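Local coordinates for Serine/threonine-protein kinase Tel1 (Chaetomium thermophilum, PDB 6SKY) that probably acts as a DNA damage sensor, a serine/threonine kinase of the ATM subfamily that activates checkpoint signalling, using ATP to phosphorylate [ST]-Q sites, at residues 1879-1888 with 1916-1925. Sequence-based numbering, arbitrary orientation.
Sequences TRCGMYKVAL and ILLEIFENID
Ile1920, on the short helix 1916-1923, is a knob in a hole made by Thr1879, Tyr1884, Ala1887 and Leu1888, residues of two consecutive helices of the FAT alpha solenoid of this PIKK. Helix 1871-1880 and helix 1884-1898 are linked by a short turn, a Schellman motif closed by Gly1882 at positive phi, with Met1883 as N-cap of the second helix. Segments 1884-1888 and 1916-1923 run roughly antiparallel, 140° between directions and 9.6 Å between axes. With chi1 at -67°, Ile1920 sends CG1 beside its backbone N and on toward Ala1887, where CD1 lies 3.9 Å from Ala1887 CB, while the CG2 branch turns to Leu1888 CB and the carbonyl of Tyr1884. Packing is tight at the buried end: Leu1888 CD2 and Ile1924 CD1 approach to 3.6 Å, the two side chains crossing at about a right angle, and the other methyl, Leu1888 CD1, touches the Phe1921 ring. Phe2736 of kinase-domain helix 2732-2755 packs on Leu1888 and Ile1924, joining this corner of the solenoid to the catalytic domain. At the opposite end Thr1879 CG2 rests on the carboxylate carbon of Glu1919, and Thr1879 OG1, hydrogen-bonded to Ala1875 O within its own helix, meets the Ile1916 side chain tip to tip. No hydrogen bond joins the segments. The contact is looser where Lys1885 NZ, 4.0 Å from Ile1924 CG1, stays 5.5 Å from Asp1925 OD2; the lysine side chain also touches Glu1654 and Asp2733, and Asp1925 OD1 forms a salt bridge with Arg2123. Tyr1884, though partly exposed, is closely packed: its ring lies 17° from the Asn1923 amide plane, and Asn1923 CB makes a CH-pi contact over the face, 3.5 Å from the ring centroid.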
ATOM      1  N   THR A1879     -35.704  17.137   8.291  1.00 29.37           N
ATOM      2  CA  THR A1879     -34.275  17.265   8.545  1.00 29.37           C
ATOM      3  C   THR A1879     -33.996  18.274   9.646  1.00 29.37           C
ATOM      4  O   THR A1879     -33.048  18.102  10.415  1.00 29.37           O
ATOM      5  CB  THR A1879     -33.545  17.673   7.274  1.00 29.37           C
ATOM      6  OG1 THR A1879     -34.029  16.896   6.180  1.00 29.37           O
ATOM      7  CG2 THR A1879     -32.078  17.419   7.417  1.00 29.37           C
ATOM      8  N   ARG A1880     -34.803  19.333   9.735  1.00 32.18           N
ATOM      9  CA  ARG A1880     -34.654  20.285  10.830  1.00 32.18           C
ATOM     10  C   ARG A1880     -34.968  19.661  12.186  1.00 32.18           C
ATOM     11  O   ARG A1880     -34.346  20.019  13.187  1.00 32.18           O
ATOM     12  CB  ARG A1880     -35.544  21.497  10.590  1.00 32.18           C
ATOM     13  CG  ARG A1880     -34.808  22.713  10.101  1.00 32.18           C
ATOM     14  CD  ARG A1880     -35.530  23.364   8.949  1.00 32.18           C
ATOM     15  NE  ARG A1880     -36.963  23.453   9.176  1.00 32.18           N
ATOM     16  CZ  ARG A1880     -37.848  23.664   8.212  1.00 32.18           C
ATOM     17  NH1 ARG A1880     -39.137  23.728   8.492  1.00 32.18           N
ATOM     18  NH2 ARG A1880     -37.442  23.804   6.962  1.00 32.18           N
ATOM     19  N   CYS A1881     -35.919  18.738  12.243  1.00 32.57           N
ATOM     20  CA  CYS A1881     -36.337  18.114  13.489  1.00 32.57           C
ATOM     21  C   CYS A1881     -35.476  16.928  13.890  1.00 32.57           C
ATOM     22  O   CYS A1881     -35.716  16.344  14.948  1.00 32.57           O
ATOM     23  CB  CYS A1881     -37.792  17.664  13.383  1.00 32.57           C
ATOM     24  SG  CYS A1881     -38.950  18.985  13.046  1.00 32.57           S
ATOM     25  N   GLY A1882     -34.498  16.543  13.076  1.00 30.49           N
ATOM     26  CA  GLY A1882     -33.629  15.442  13.426  1.00 30.49           C
ATOM     27  C   GLY A1882     -34.171  14.067  13.131  1.00 30.49           C
ATOM     28  O   GLY A1882     -33.715  13.095  13.735  1.00 30.49           O
ATOM     29  N   MET A1883     -35.131  13.948  12.226  1.00 29.19           N
ATOM     30  CA  MET A1883     -35.719  12.671  11.838  1.00 29.19           C
ATOM     31  C   MET A1883     -35.185  12.348  10.448  1.00 29.19           C
ATOM     32  O   MET A1883     -35.794  12.699   9.444  1.00 29.19           O
ATOM     33  CB  MET A1883     -37.234  12.747  11.841  1.00 29.19           C
ATOM     34  CG  MET A1883     -37.838  13.316  13.094  1.00 29.19           C
ATOM     35  SD  MET A1883     -39.490  13.979  12.843  1.00 29.19           S
ATOM     36  CE  MET A1883     -40.479  12.498  12.848  1.00 29.19           C
ATOM     37  N   TYR A1884     -34.047  11.668  10.391  1.00 28.05           N
ATOM     38  CA  TYR A1884     -33.340  11.531   9.126  1.00 28.05           C
ATOM     39  C   TYR A1884     -33.839  10.384   8.262  1.00 28.05           C
ATOM     40  O   TYR A1884     -33.779  10.483   7.036  1.00 28.05           O
ATOM     41  CB  TYR A1884     -31.846  11.383   9.387  1.00 28.05           C
ATOM     42  CG  TYR A1884     -31.266  12.616  10.015  1.00 28.05           C
ATOM     43  CD1 TYR A1884     -31.253  13.812   9.332  1.00 28.05           C
ATOM     44  CD2 TYR A1884     -30.755  12.590  11.291  1.00 28.05           C
ATOM     45  CE1 TYR A1884     -30.740  14.937   9.894  1.00 28.05           C
ATOM     46  CE2 TYR A1884     -30.239  13.715  11.863  1.00 28.05           C
ATOM     47  CZ  TYR A1884     -30.231  14.884  11.161  1.00 28.05           C
ATOM     48  OH  TYR A1884     -29.711  16.014  11.734  1.00 28.05           O
ATOM     49  N   LYS A1885     -34.355   9.311   8.848  1.00 27.08           N
ATOM     50  CA  LYS A1885     -34.952   8.265   8.030  1.00 27.08           C
ATOM     51  C   LYS A1885     -36.286   8.714   7.457  1.00 27.08           C
ATOM     52  O   LYS A1885     -36.605   8.420   6.300  1.00 27.08           O
ATOM     53  CB  LYS A1885     -35.111   6.995   8.849  1.00 27.08           C
ATOM     54  CG  LYS A1885     -33.804   6.369   9.233  1.00 27.08           C
ATOM     55  CD  LYS A1885     -33.995   5.384  10.340  1.00 27.08           C
ATOM     56  CE  LYS A1885     -32.786   4.511  10.496  1.00 27.08           C
ATOM     57  NZ  LYS A1885     -31.553   5.312  10.527  1.00 27.08           N
ATOM     58  N   VAL A1886     -37.072   9.444   8.246  1.00 23.43           N
ATOM     59  CA  VAL A1886     -38.291  10.058   7.735  1.00 23.43           C
ATOM     60  C   VAL A1886     -37.959  11.043   6.626  1.00 23.43           C
ATOM     61  O   VAL A1886     -38.650  11.111   5.605  1.00 23.43           O
ATOM     62  CB  VAL A1886     -39.058  10.727   8.888  1.00 23.43           C
ATOM     63  CG1 VAL A1886     -40.328  11.311   8.399  1.00 23.43           C
ATOM     64  CG2 VAL A1886     -39.334   9.733   9.975  1.00 23.43           C
ATOM     65  N   ALA A1887     -36.884  11.807   6.799  1.00 22.50           N
ATOM     66  CA  ALA A1887     -36.474  12.765   5.781  1.00 22.50           C
ATOM     67  C   ALA A1887     -36.056  12.069   4.499  1.00 22.50           C
ATOM     68  O   ALA A1887     -36.348  12.550   3.404  1.00 22.50           O
ATOM     69  CB  ALA A1887     -35.335  13.625   6.308  1.00 22.50           C
ATOM     70  N   LEU A1888     -35.370  10.932   4.611  1.00 24.66           N
ATOM     71  CA  LEU A1888     -34.983  10.184   3.421  1.00 24.66           C
ATOM     72  C   LEU A1888     -36.195   9.615   2.700  1.00 24.66           C
ATOM     73  O   LEU A1888     -36.260   9.649   1.467  1.00 24.66           O
ATOM     74  CB  LEU A1888     -34.015   9.074   3.804  1.00 24.66           C
ATOM     75  CG  LEU A1888     -33.457   8.210   2.683  1.00 24.66           C
ATOM     76  CD1 LEU A1888     -32.786   9.055   1.647  1.00 24.66           C
ATOM     77  CD2 LEU A1888     -32.486   7.243   3.253  1.00 24.66           C
ATOM     78  N   ILE A1916     -30.518  19.155   0.496  1.00 44.83           N
ATOM     79  CA  ILE A1916     -31.045  18.495   1.679  1.00 44.83           C
ATOM     80  C   ILE A1916     -30.571  17.049   1.753  1.00 44.83           C
ATOM     81  O   ILE A1916     -30.439  16.496   2.850  1.00 44.83           O
ATOM     82  CB  ILE A1916     -32.579  18.590   1.704  1.00 44.83           C
ATOM     83  CG1 ILE A1916     -33.088  18.453   3.130  1.00 44.83           C
ATOM     84  CG2 ILE A1916     -33.217  17.550   0.806  1.00 44.83           C
ATOM     85  CD1 ILE A1916     -32.641  19.579   4.023  1.00 44.83           C
ATOM     86  N   LEU A1917     -30.276  16.440   0.608  1.00 37.60           N
ATOM     87  CA  LEU A1917     -29.780  15.075   0.595  1.00 37.60           C
ATOM     88  C   LEU A1917     -28.416  14.970   1.257  1.00 37.60           C
ATOM     89  O   LEU A1917     -28.099  13.942   1.863  1.00 37.60           O
ATOM     90  CB  LEU A1917     -29.722  14.574  -0.839  1.00 37.60           C
ATOM     91  CG  LEU A1917     -30.374  13.228  -1.123  1.00 37.60           C
ATOM     92  CD1 LEU A1917     -31.754  13.179  -0.532  1.00 37.60           C
ATOM     93  CD2 LEU A1917     -30.438  13.017  -2.613  1.00 37.60           C
ATOM     94  N   LEU A1918     -27.607  16.022   1.174  1.00 38.35           N
ATOM     95  CA  LEU A1918     -26.299  15.993   1.812  1.00 38.35           C
ATOM     96  C   LEU A1918     -26.429  16.001   3.325  1.00 38.35           C
ATOM     97  O   LEU A1918     -25.739  15.245   4.019  1.00 38.35           O
ATOM     98  CB  LEU A1918     -25.467  17.176   1.332  1.00 38.35           C
ATOM     99  CG  LEU A1918     -24.072  17.331   1.921  1.00 38.35           C
ATOM    100  CD1 LEU A1918     -23.250  16.101   1.655  1.00 38.35           C
ATOM    101  CD2 LEU A1918     -23.407  18.550   1.338  1.00 38.35           C
ATOM    102  N   GLU A1919     -27.320  16.838   3.852  1.00 39.61           N
ATOM    103  CA  GLU A1919     -27.545  16.872   5.289  1.00 39.61           C
ATOM    104  C   GLU A1919     -28.202  15.597   5.783  1.00 39.61           C
ATOM    105  O   GLU A1919     -27.971  15.189   6.921  1.00 39.61           O
ATOM    106  CB  GLU A1919     -28.398  18.077   5.656  1.00 39.61           C
ATOM    107  CG  GLU A1919     -28.425  18.361   7.133  1.00 39.61           C
ATOM    108  CD  GLU A1919     -29.236  19.590   7.473  1.00 39.61           C
ATOM    109  OE1 GLU A1919     -29.714  20.260   6.534  1.00 39.61           O
ATOM    110  OE2 GLU A1919     -29.399  19.886   8.677  1.00 39.61           O
ATOM    111  N   ILE A1920     -29.023  14.956   4.952  1.00 31.71           N
ATOM    112  CA  ILE A1920     -29.588  13.667   5.331  1.00 31.71           C
ATOM    113  C   ILE A1920     -28.496  12.610   5.416  1.00 31.71           C
ATOM    114  O   ILE A1920     -28.377  11.900   6.417  1.00 31.71           O
ATOM    115  CB  ILE A1920     -30.688  13.247   4.344  1.00 31.71           C
ATOM    116  CG1 ILE A1920     -31.883  14.176   4.441  1.00 31.71           C
ATOM    117  CG2 ILE A1920     -31.119  11.837   4.613  1.00 31.71           C
ATOM    118  CD1 ILE A1920     -32.854  13.985   3.340  1.00 31.71           C
ATOM    119  N   PHE A1921     -27.682  12.486   4.371  1.00 32.99           N
ATOM    120  CA  PHE A1921     -26.719  11.396   4.313  1.00 32.99           C
ATOM    121  C   PHE A1921     -25.519  11.594   5.223  1.00 32.99           C
ATOM    122  O   PHE A1921     -24.860  10.611   5.562  1.00 32.99           O
ATOM    123  CB  PHE A1921     -26.246  11.187   2.882  1.00 32.99           C
ATOM    124  CG  PHE A1921     -27.201  10.403   2.057  1.00 32.99           C
ATOM    125  CD1 PHE A1921     -27.903   9.360   2.610  1.00 32.99           C
ATOM    126  CD2 PHE A1921     -27.410  10.707   0.738  1.00 32.99           C
ATOM    127  CE1 PHE A1921     -28.783   8.643   1.863  1.00 32.99           C
ATOM    128  CE2 PHE A1921     -28.296   9.990  -0.008  1.00 32.99           C
ATOM    129  CZ  PHE A1921     -28.979   8.963   0.550  1.00 32.99           C
ATOM    130  N   GLU A1922     -25.217  12.825   5.631  1.00 36.37           N
ATOM    131  CA  GLU A1922     -24.163  13.007   6.619  1.00 36.37           C
ATOM    132  C   GLU A1922     -24.567  12.469   7.982  1.00 36.37           C
ATOM    133  O   GLU A1922     -23.703  12.099   8.779  1.00 36.37           O
ATOM    134  CB  GLU A1922     -23.805  14.480   6.746  1.00 36.37           C
ATOM    135  CG  GLU A1922     -22.940  15.010   5.645  1.00 36.37           C
ATOM    136  CD  GLU A1922     -22.869  16.517   5.655  1.00 36.37           C
ATOM    137  OE1 GLU A1922     -23.530  17.137   6.512  1.00 36.37           O
ATOM    138  OE2 GLU A1922     -22.160  17.088   4.804  1.00 36.37           O
ATOM    139  N   ASN A1923     -25.866  12.425   8.270  1.00 32.16           N
ATOM    140  CA  ASN A1923     -26.345  12.141   9.609  1.00 32.16           C
ATOM    141  C   ASN A1923     -27.082  10.823   9.744  1.00 32.16           C
ATOM    142  O   ASN A1923     -27.195  10.318  10.862  1.00 32.16           O
ATOM    143  CB  ASN A1923     -27.271  13.262  10.082  1.00 32.16           C
ATOM    144  CG  ASN A1923     -26.612  14.604  10.039  1.00 32.16           C
ATOM    145  OD1 ASN A1923     -25.805  14.934  10.897  1.00 32.16           O
ATOM    146  ND2 ASN A1923     -26.953  15.395   9.041  1.00 32.16           N
ATOM    147  N   ILE A1924     -27.596  10.261   8.653  1.00 31.81           N
ATOM    148  CA  ILE A1924     -28.269   8.982   8.758  1.00 31.81           C
ATOM    149  C   ILE A1924     -27.259   7.920   9.177  1.00 31.81           C
ATOM    150  O   ILE A1924     -26.049   8.053   8.975  1.00 31.81           O
ATOM    151  CB  ILE A1924     -28.964   8.609   7.442  1.00 31.81           C
ATOM    152  CG1 ILE A1924     -30.226   7.812   7.718  1.00 31.81           C
ATOM    153  CG2 ILE A1924     -28.050   7.802   6.559  1.00 31.81           C
ATOM    154  CD1 ILE A1924     -31.111   7.710   6.543  1.00 31.81           C
ATOM    155  N   ASP A1925     -27.771   6.855   9.787  1.00 38.18           N
ATOM    156  CA  ASP A1925     -26.934   5.875  10.472  1.00 38.18           C
ATOM    157  C   ASP A1925     -26.716   4.660   9.573  1.00 38.18           C
ATOM    158  O   ASP A1925     -27.300   3.595   9.760  1.00 38.18           O
ATOM    159  CB  ASP A1925     -27.567   5.488  11.800  1.00 38.18           C
ATOM    160  CG  ASP A1925     -26.666   4.621  12.637  1.00 38.18           C
ATOM    161  OD1 ASP A1925     -25.474   4.504  12.293  1.00 38.18           O
ATOM    162  OD2 ASP A1925     -27.146   4.051  13.638  1.00 38.18           O
TER